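Local structure of sarcolemmal membrane-associated protein (Homo sapiens, 6AR0) at residues F46-A56 / Q104-N112; R20-G31 / P39-D47. The protein acts as an adaptor of the extended STRIPAK complex, which dephosphorylates STK3 and so inhibits Hippo signaling. All blocks are in the same frame, centred on the assembly; numbering follows the deposited sequence.

In this N-terminal FHA domain, the chain runs after strand 5-10 through strands 20-23 and 28-32. A loop then leads to 39-47, whose strand 44-46 lies parallel beside 28-32; contact 2 closes this loop. F46 and D47 are shared, so contact 1 opens where contact 2 ends. Contact 1 spans a much longer excursion, through strands 56-61 to 95-97, and closes it when 104-112 meets the loop 46-56. The two closures follow in series; neither encloses or crosses the other. Both draw the two sheets of the FHA sandwich together. They also touch directly: N54 OD1 probably hydrogen-bonds K29 NZ, and F105 packs on I30.

Contact 1 (F46-A56 / Q104-N112); sequences FDCKVLSRNHA and QFGVDVTEN
The F105 ring turns its edge toward the face of the H55 imidazole, an offset edge-to-face pair with centroids 5.8 Å apart and planes at 77°. F105 CB lies over that imidazole as a CH-pi contact, 4.2 Å from the ring centroid. S52 and H55 are the serine and histidine of the FHA signature. At the imidazole edge, H55 ND1 accepts the S52 backbone N in the ring plane, at 3.0 Å. H55 NE2 bonds the carbonyl of G77, so two hydrogen bonds fix the rotation of the ring. With an alanine in place of H55, S52 N and G77 O would probably lose these partners and a gap is likely to open beside F105 CB.

L51 packs its CD1 against F105 CB at 3.9 Å. The F105 ring also touches F46 and A56. V50 CG2 lies close to G106 CA, at 4.0 Å. Next door, V50 O accepts from N76 and S52 OG bonds S75 N. In FHA domains the loops that correspond to 46-56 and to the one holding S75 and N76 bind phosphopeptide at one end of the sandwich, probably so here.

Further along, V50 CG1 meets V109 CG2 at 3.7 Å. Beyond it K49, extended past CG, faces E111, whose chain bends at chi2 (-67°). Their salt bridge joins K49 NZ to E111 OE2 at 2.9 Å, from above the carboxylate plane.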
loop_
_atom_site.group_PDB
_atom_site.type_symbol
_atom_site.label_atom_id
_atom_site.label_comp_id
_atom_site.label_asym_id
_atom_site.label_seq_id
_atom_site.Cartn_x
_atom_site.Cartn_y
_atom_site.Cartn_z
ATOM N N PHE A 46 3.767 4.890 6.614
ATOM C CA PHE A 46 4.164 3.842 7.545
ATOM C C PHE A 46 5.549 4.106 8.117
ATOM O O PHE A 46 6.488 4.439 7.381
ATOM C CB PHE A 46 4.160 2.463 6.872
ATOM C CG PHE A 46 2.811 2.062 6.334
ATOM C CD1 PHE A 46 1.850 1.476 7.155
ATOM C CD2 PHE A 46 2.493 2.291 5.006
ATOM C CE1 PHE A 46 0.611 1.134 6.650
ATOM C CE2 PHE A 46 1.246 1.954 4.515
ATOM C CZ PHE A 46 0.314 1.368 5.338
ATOM N N ASP A 47 5.671 3.940 9.423
ATOM C CA ASP A 47 6.972 3.927 10.078
ATOM C C ASP A 47 7.548 2.540 9.823
ATOM O O ASP A 47 7.227 1.572 10.525
ATOM C CB ASP A 47 6.784 4.217 11.558
ATOM C CG ASP A 47 8.068 4.224 12.322
ATOM O OD1 ASP A 47 9.145 4.077 11.693
ATOM O OD2 ASP A 47 7.993 4.395 13.556
ATOM N N CYS A 48 8.359 2.433 8.768
ATOM C CA CYS A 48 8.912 1.158 8.311
ATOM C C CYS A 48 10.126 1.478 7.459
ATOM O O CYS A 48 10.013 2.200 6.465
ATOM C CB CYS A 48 7.870 0.394 7.485
ATOM S SG CYS A 48 8.438 -1.182 6.818
ATOM N N LYS A 49 11.273 0.917 7.839
ATOM C CA LYS A 49 12.547 1.324 7.269
ATOM C C LYS A 49 12.631 1.046 5.777
ATOM O O LYS A 49 13.309 1.782 5.045
ATOM C CB LYS A 49 13.673 0.578 7.995
ATOM C CG LYS A 49 15.052 1.071 7.640
ATOM C CD LYS A 49 16.139 0.340 8.396
ATOM C CE LYS A 49 17.504 0.864 8.011
ATOM N NZ LYS A 49 18.569 0.006 8.561
ATOM N N VAL A 50 12.022 -0.047 5.323
ATOM C CA VAL A 50 12.255 -0.533 3.968
ATOM C C VAL A 50 11.402 0.174 2.926
ATOM O O VAL A 50 11.580 -0.092 1.725
ATOM C CB VAL A 50 12.119 -2.070 3.896
ATOM C CG1 VAL A 50 13.042 -2.759 4.908
ATOM C CG2 VAL A 50 10.696 -2.502 4.119
ATOM N N LEU A 51 10.509 1.081 3.322
ATOM C CA LEU A 51 9.718 1.841 2.357
ATOM C C LEU A 51 10.484 3.059 1.872
ATOM O O LEU A 51 11.259 3.667 2.615
ATOM C CB LEU A 51 8.400 2.332 2.953
ATOM C CG LEU A 51 7.227 1.342 2.797
ATOM C CD1 LEU A 51 7.424 0.060 3.599
ATOM C CD2 LEU A 51 5.915 1.993 3.174
ATOM N N SER A 52 10.236 3.427 0.621
ATOM C CA SER A 52 10.696 4.698 0.086
ATOM C C SER A 52 9.760 5.828 0.523
ATOM O O SER A 52 8.607 5.604 0.908
ATOM C CB SER A 52 10.771 4.624 -1.442
ATOM O OG SER A 52 11.707 3.648 -1.854
ATOM N N ARG A 53 10.272 7.061 0.468
ATOM C CA ARG A 53 9.451 8.215 0.817
ATOM C C ARG A 53 8.248 8.320 -0.106
ATOM O O ARG A 53 7.117 8.530 0.349
ATOM C CB ARG A 53 10.289 9.490 0.739
ATOM C CG ARG A 53 9.509 10.754 1.087
ATOM C CD ARG A 53 10.348 12.017 0.940
ATOM N NE ARG A 53 9.590 13.206 1.337
ATOM C CZ ARG A 53 9.879 13.999 2.370
ATOM N NH1 ARG A 53 10.941 13.778 3.139
ATOM N NH2 ARG A 53 9.099 15.040 2.629
ATOM N N ASN A 54 8.476 8.174 -1.409
ATOM C CA ASN A 54 7.422 8.171 -2.418
ATOM C C ASN A 54 7.388 6.764 -3.000
ATOM O O ASN A 54 7.991 6.473 -4.029
ATOM C CB ASN A 54 7.697 9.213 -3.483
ATOM C CG ASN A 54 7.940 10.584 -2.898
ATOM O OD1 ASN A 54 7.128 11.093 -2.135
ATOM N ND2 ASN A 54 9.076 11.180 -3.236
ATOM N N HIS A 55 6.703 5.867 -2.298
ATOM C CA HIS A 55 6.803 4.445 -2.589
ATOM C C HIS A 55 5.785 3.991 -3.633
ATOM O O HIS A 55 6.133 3.310 -4.604
ATOM C CB HIS A 55 6.632 3.670 -1.279
ATOM C CG HIS A 55 7.019 2.240 -1.380
ATOM N ND1 HIS A 55 8.185 1.747 -0.838
ATOM C CD2 HIS A 55 6.416 1.206 -2.007
ATOM C CE1 HIS A 55 8.269 0.461 -1.115
ATOM N NE2 HIS A 55 7.211 0.110 -1.822
ATOM N N ALA A 56 4.528 4.366 -3.437
ATOM C CA ALA A 56 3.456 3.938 -4.321
ATOM C C ALA A 56 2.328 4.958 -4.219
ATOM O O ALA A 56 2.389 5.921 -3.448
ATOM C CB ALA A 56 3.006 2.508 -3.990
ATOM N N GLN A 104 1.809 -5.580 -0.453
ATOM C CA GLN A 104 3.065 -5.523 0.283
ATOM C C GLN A 104 3.914 -4.367 -0.226
ATOM O O GLN A 104 4.039 -4.163 -1.434
ATOM C CB GLN A 104 3.821 -6.847 0.143
ATOM C CG GLN A 104 5.180 -6.854 0.804
ATOM C CD GLN A 104 5.843 -8.205 0.714
ATOM O OE1 GLN A 104 5.189 -9.234 0.927
ATOM N NE2 GLN A 104 7.135 -8.232 0.411
ATOM N N PHE A 105 4.501 -3.620 0.702
ATOM C CA PHE A 105 5.428 -2.537 0.387
ATOM C C PHE A 105 6.770 -2.878 1.013
ATOM O O PHE A 105 6.877 -3.039 2.234
ATOM C CB PHE A 105 4.925 -1.197 0.916
ATOM C CG PHE A 105 3.511 -0.898 0.528
ATOM C CD1 PHE A 105 3.157 -0.744 -0.800
ATOM C CD2 PHE A 105 2.507 -0.817 1.481
ATOM C CE1 PHE A 105 1.845 -0.482 -1.165
ATOM C CE2 PHE A 105 1.194 -0.561 1.116
ATOM C CZ PHE A 105 0.865 -0.401 -0.194
ATOM N N GLY A 106 7.794 -2.967 0.171
ATOM C CA GLY A 106 9.107 -3.401 0.600
ATOM C C GLY A 106 9.193 -4.912 0.696
ATOM O O GLY A 106 8.264 -5.653 0.360
ATOM N N VAL A 107 10.360 -5.370 1.159
ATOM C CA VAL A 107 10.609 -6.766 1.504
ATOM C C VAL A 107 11.363 -6.767 2.829
ATOM O O VAL A 107 11.967 -5.767 3.221
ATOM C CB VAL A 107 11.442 -7.489 0.414
ATOM C CG1 VAL A 107 10.686 -7.522 -0.928
ATOM C CG2 VAL A 107 12.831 -6.840 0.260
ATOM N N ASP A 108 11.342 -7.902 3.526
ATOM C CA ASP A 108 12.186 -8.028 4.709
ATOM C C ASP A 108 13.645 -7.908 4.293
ATOM O O ASP A 108 14.063 -8.450 3.267
ATOM C CB ASP A 108 11.973 -9.387 5.374
ATOM C CG ASP A 108 10.652 -9.508 6.112
ATOM O OD1 ASP A 108 9.841 -8.566 6.102
ATOM O OD2 ASP A 108 10.432 -10.583 6.717
ATOM N N VAL A 109 14.432 -7.211 5.103
ATOM C CA VAL A 109 15.842 -6.971 4.809
ATOM C C VAL A 109 16.653 -7.388 6.031
ATOM O O VAL A 109 16.482 -6.803 7.108
ATOM C CB VAL A 109 16.082 -5.483 4.489
ATOM C CG1 VAL A 109 17.571 -5.191 4.351
ATOM C CG2 VAL A 109 15.337 -5.070 3.221
ATOM N N THR A 110 17.555 -8.366 5.872
ATOM C CA THR A 110 18.565 -8.644 6.893
ATOM C C THR A 110 19.803 -7.850 6.512
ATOM O O THR A 110 20.311 -8.001 5.399
ATOM C CB THR A 110 18.891 -10.134 6.994
ATOM O OG1 THR A 110 17.715 -10.863 7.369
ATOM C CG2 THR A 110 19.984 -10.376 8.040
ATOM N N GLU A 111 20.253 -6.977 7.406
ATOM C CA GLU A 111 21.363 -6.093 7.092
ATOM C C GLU A 111 22.610 -6.901 6.747
ATOM O O GLU A 111 22.855 -7.981 7.291
ATOM C CB GLU A 111 21.656 -5.172 8.281
ATOM C CG GLU A 111 20.535 -4.219 8.629
ATOM C CD GLU A 111 20.295 -3.189 7.556
ATOM O OE1 GLU A 111 21.206 -2.949 6.727
ATOM O OE2 GLU A 111 19.187 -2.609 7.548
ATOM N N ASN A 112 23.421 -6.361 5.835
ATOM C CA ASN A 112 24.660 -7.037 5.475
ATOM C C ASN A 112 25.767 -6.786 6.486
ATOM O O ASN A 112 26.725 -7.560 6.545
ATOM C CB ASN A 112 25.092 -6.602 4.079
ATOM C CG ASN A 112 24.093 -7.018 3.026
ATOM O OD1 ASN A 112 23.588 -8.148 3.042
ATOM N ND2 ASN A 112 23.776 -6.111 2.118
#

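Contact 2 (R20-G31 / P39-D47); sequences RHVYLDEPIKIG and PAQNNATFD
The R20 guanidinium lies over one face of the F46 ring, offset toward the rim, with the planes tilted 27° apart. The two side chains run past each other in opposite directions, and R20 NH2 comes within 3.5 Å of F46 CD1. A40 N lies over the opposite face of the guanidinium. Backbone carbonyls take its edge. R20 NH1 donates to N43 O at 2.9 Å and to T45 O at 2.8 Å, and R20 NH2 also bonds T45 O, which thus takes two nitrogens. Both acceptor oxygens sit close to the guanidinium plane. A bend at chi2 (-61°) folds the arginine over the 39-47 backbone to reach them. F17 meets the F46 ring edge-to-face.

N43 shapes the turn that R20 grips. Its CG sits between the backbone N and the carbonyl carbon (chi1 73°). There N43 OD1 accepts from A40 N and, in an Asx turn, from T45 N at 3.0 Å, the two donors coming from opposite faces. V22 packs against this turn, with CG2 3.5 Å from N43 O. One water links H21 O to Q41 OE1, and another links Y23 O to N42 O.

On the other flank I30 CG1 touches A44 CB at 3.7 Å. F46 N bonds G31 O at 2.9 Å, and T45 pairs with G31. Strand 44-46 thus runs parallel to 28-32 at the edge of one sheet, while its preceding turn rests on strand 20-23 of the other, closing one side of the FHA beta sandwich.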
loop_
_atom_site.group_PDB
_atom_site.type_symbol
_atom_site.label_atom_id
_atom_site.label_comp_id
_atom_site.label_asym_id
_atom_site.label_seq_id
_atom_site.Cartn_x
_atom_site.Cartn_y
_atom_site.Cartn_z
ATOM N N ARG A 20 -5.797 1.112 8.975
ATOM C CA ARG A 20 -5.993 2.397 8.318
ATOM C C ARG A 20 -7.330 2.412 7.593
ATOM O O ARG A 20 -7.689 1.443 6.918
ATOM C CB ARG A 20 -4.875 2.688 7.314
ATOM C CG ARG A 20 -3.477 2.491 7.865
ATOM C CD ARG A 20 -3.198 3.420 9.048
ATOM N NE ARG A 20 -1.853 3.220 9.585
ATOM C CZ ARG A 20 -0.741 3.773 9.093
ATOM N NH1 ARG A 20 -0.786 4.592 8.059
ATOM N NH2 ARG A 20 0.430 3.492 9.636
ATOM N N HIS A 21 -8.061 3.511 7.746
ATOM C CA HIS A 21 -9.301 3.779 7.018
ATOM C C HIS A 21 -8.999 4.944 6.086
ATOM O O HIS A 21 -9.077 6.100 6.489
ATOM C CB HIS A 21 -10.463 4.109 7.972
ATOM C CG HIS A 21 -10.865 2.961 8.841
ATOM N ND1 HIS A 21 -11.855 3.057 9.798
ATOM C CD2 HIS A 21 -10.400 1.691 8.893
ATOM C CE1 HIS A 21 -11.984 1.883 10.394
ATOM N NE2 HIS A 21 -11.123 1.036 9.855
ATOM N N VAL A 22 -8.608 4.622 4.857
ATOM C CA VAL A 22 -8.042 5.597 3.922
ATOM C C VAL A 22 -9.103 5.942 2.886
ATOM O O VAL A 22 -9.395 5.145 1.992
ATOM C CB VAL A 22 -6.772 5.067 3.239
ATOM C CG1 VAL A 22 -6.195 6.115 2.288
ATOM C CG2 VAL A 22 -5.731 4.646 4.264
ATOM N N TYR A 23 -9.657 7.144 2.971
ATOM C CA TYR A 23 -10.615 7.605 1.983
ATOM C C TYR A 23 -9.895 8.085 0.729
ATOM O O TYR A 23 -8.817 8.683 0.789
ATOM C CB TYR A 23 -11.494 8.697 2.590
ATOM C CG TYR A 23 -12.391 8.129 3.653
ATOM C CD1 TYR A 23 -13.533 7.432 3.306
ATOM C CD2 TYR A 23 -12.079 8.257 5.006
ATOM C CE1 TYR A 23 -14.354 6.884 4.278
ATOM C CE2 TYR A 23 -12.900 7.711 5.983
ATOM C CZ TYR A 23 -14.032 7.041 5.613
ATOM O OH TYR A 23 -14.863 6.510 6.580
ATOM N N LEU A 24 -10.490 7.790 -0.415
ATOM C CA LEU A 24 -9.857 7.941 -1.726
ATOM C C LEU A 24 -10.606 8.939 -2.610
ATOM O O LEU A 24 -10.816 8.715 -3.809
ATOM C CB LEU A 24 -9.735 6.588 -2.417
ATOM C CG LEU A 24 -8.838 5.576 -1.702
ATOM C CD1 LEU A 24 -8.902 4.240 -2.418
ATOM C CD2 LEU A 24 -7.401 6.055 -1.608
ATOM N N ASP A 25 -11.013 10.073 -2.050
ATOM C CA ASP A 25 -11.530 11.147 -2.892
ATOM C C ASP A 25 -10.496 11.586 -3.912
ATOM O O ASP A 25 -10.856 12.074 -4.991
ATOM C CB ASP A 25 -11.938 12.352 -2.042
ATOM C CG ASP A 25 -13.217 12.127 -1.261
ATOM O OD1 ASP A 25 -13.963 11.159 -1.545
ATOM O OD2 ASP A 25 -13.499 12.952 -0.365
ATOM N N GLU A 26 -9.221 11.485 -3.564
ATOM C CA GLU A 26 -8.126 11.732 -4.490
ATOM C C GLU A 26 -7.017 10.724 -4.214
ATOM O O GLU A 26 -7.035 10.035 -3.190
ATOM C CB GLU A 26 -7.600 13.160 -4.373
ATOM C CG GLU A 26 -6.957 13.451 -3.047
ATOM C CD GLU A 26 -6.632 14.922 -2.875
ATOM O OE1 GLU A 26 -6.162 15.304 -1.783
ATOM O OE2 GLU A 26 -6.846 15.697 -3.832
ATOM N N PRO A 27 -6.057 10.591 -5.116
ATOM C CA PRO A 27 -5.006 9.589 -4.918
ATOM C C PRO A 27 -4.221 9.846 -3.645
ATOM O O PRO A 27 -3.926 10.997 -3.292
ATOM C CB PRO A 27 -4.135 9.749 -6.169
ATOM C CG PRO A 27 -5.072 10.297 -7.204
ATOM C CD PRO A 27 -5.955 11.233 -6.439
ATOM N N ILE A 28 -3.855 8.759 -2.972
ATOM C CA ILE A 28 -3.136 8.816 -1.707
ATOM C C ILE A 28 -1.743 8.222 -1.886
ATOM O O ILE A 28 -1.587 7.118 -2.422
ATOM C CB ILE A 28 -3.929 8.084 -0.608
ATOM C CG1 ILE A 28 -5.263 8.806 -0.336
ATOM C CG2 ILE A 28 -3.112 7.963 0.678
ATOM C CD1 ILE A 28 -5.138 10.241 0.166
ATOM N N LYS A 29 -0.739 8.959 -1.416
ATOM C CA LYS A 29 0.629 8.478 -1.427
ATOM C C LYS A 29 0.823 7.403 -0.363
ATOM O O LYS A 29 0.317 7.505 0.765
ATOM C CB LYS A 29 1.590 9.630 -1.155
ATOM C CG LYS A 29 3.035 9.273 -1.479
ATOM C CD LYS A 29 3.915 10.501 -1.615
ATOM C CE LYS A 29 4.413 10.934 -0.264
ATOM N NZ LYS A 29 5.327 12.100 -0.395
ATOM N N ILE A 30 1.533 6.354 -0.746
ATOM C CA ILE A 30 2.059 5.349 0.169
ATOM C C ILE A 30 3.544 5.614 0.322
ATOM O O ILE A 30 4.252 5.770 -0.679
ATOM C CB ILE A 30 1.823 3.944 -0.397
ATOM C CG1 ILE A 30 0.313 3.678 -0.499
ATOM C CG2 ILE A 30 2.511 2.892 0.461
ATOM C CD1 ILE A 30 -0.090 2.787 -1.629
ATOM N N GLY A 31 4.024 5.686 1.558
ATOM C CA GLY A 31 5.435 5.958 1.734
ATOM C C GLY A 31 5.847 5.904 3.186
ATOM O O GLY A 31 5.030 5.731 4.097
ATOM N N PRO A 39 2.497 8.756 10.127
ATOM C CA PRO A 39 1.353 7.838 10.079
ATOM C C PRO A 39 0.121 8.430 10.741
ATOM O O PRO A 39 0.206 9.105 11.763
ATOM C CB PRO A 39 1.856 6.616 10.855
ATOM C CG PRO A 39 3.339 6.680 10.732
ATOM C CD PRO A 39 3.673 8.133 10.754
ATOM N N ALA A 40 -1.035 8.136 10.161
ATOM C CA ALA A 40 -2.320 8.482 10.748
ATOM C C ALA A 40 -3.346 7.478 10.248
ATOM O O ALA A 40 -3.138 6.800 9.242
ATOM C CB ALA A 40 -2.760 9.896 10.364
ATOM N N GLN A 41 -4.480 7.400 10.949
ATOM C CA GLN A 41 -5.510 6.443 10.557
ATOM C C GLN A 41 -5.965 6.655 9.122
ATOM O O GLN A 41 -6.323 5.689 8.428
ATOM C CB GLN A 41 -6.710 6.563 11.476
ATOM C CG GLN A 41 -7.881 5.727 11.016
ATOM C CD GLN A 41 -9.035 5.836 11.971
ATOM O OE1 GLN A 41 -10.125 6.269 11.610
ATOM N NE2 GLN A 41 -8.804 5.442 13.211
ATOM N N ASN A 42 -6.028 7.901 8.664
ATOM C CA ASN A 42 -6.576 8.177 7.349
ATOM C C ASN A 42 -5.528 8.200 6.259
ATOM O O ASN A 42 -5.821 8.692 5.162
ATOM C CB ASN A 42 -7.374 9.482 7.347
ATOM C CG ASN A 42 -6.498 10.703 7.492
ATOM O OD1 ASN A 42 -5.366 10.613 7.969
ATOM N ND2 ASN A 42 -7.020 11.857 7.088
ATOM N N ASN A 43 -4.329 7.659 6.507
ATOM C CA ASN A 43 -3.316 7.676 5.470
ATOM C C ASN A 43 -2.605 6.335 5.368
ATOM O O ASN A 43 -2.859 5.393 6.138
ATOM C CB ASN A 43 -2.370 8.880 5.605
ATOM C CG ASN A 43 -1.388 8.771 6.767
ATOM O OD1 ASN A 43 -0.913 7.688 7.124
ATOM N ND2 ASN A 43 -1.034 9.921 7.333
ATOM N N ALA A 44 -1.744 6.264 4.361
ATOM C CA ALA A 44 -0.950 5.092 4.055
ATOM C C ALA A 44 0.531 5.416 4.190
ATOM O O ALA A 44 1.359 4.994 3.383
ATOM C CB ALA A 44 -1.319 4.518 2.690
ATOM N N THR A 45 0.855 6.171 5.233
ATOM C CA THR A 45 2.226 6.479 5.609
ATOM C C THR A 45 2.622 5.554 6.752
ATOM O O THR A 45 1.889 5.427 7.740
ATOM C CB THR A 45 2.353 7.939 6.034
ATOM O OG1 THR A 45 1.959 8.770 4.940
ATOM C CG2 THR A 45 3.783 8.277 6.448
ATOM N N PHE A 46 3.767 4.890 6.614
ATOM C CA PHE A 46 4.164 3.842 7.545
ATOM C C PHE A 46 5.549 4.106 8.117
ATOM O O PHE A 46 6.488 4.439 7.381
ATOM C CB PHE A 46 4.160 2.463 6.872
ATOM C CG PHE A 46 2.811 2.062 6.334
ATOM C CD1 PHE A 46 1.850 1.476 7.155
ATOM C CD2 PHE A 46 2.493 2.291 5.006
ATOM C CE1 PHE A 46 0.611 1.134 6.650
ATOM C CE2 PHE A 46 1.246 1.954 4.515
ATOM C CZ PHE A 46 0.314 1.368 5.338
ATOM N N ASP A 47 5.671 3.940 9.423
ATOM C CA ASP A 47 6.972 3.927 10.078
ATOM C C ASP A 47 7.548 2.540 9.823
ATOM O O ASP A 47 7.227 1.572 10.525
ATOM C CB ASP A 47 6.784 4.217 11.558
ATOM C CG ASP A 47 8.068 4.224 12.322
ATOM O OD1 ASP A 47 9.145 4.077 11.693
ATOM O OD2 ASP A 47 7.993 4.395 13.556
HETATM O O HOH W 1 -10.150 7.439 8.813
HETATM O O HOH W 2 -8.010 9.529 3.653
HETATM O O HOH W 3 -0.231 8.531 3.119
#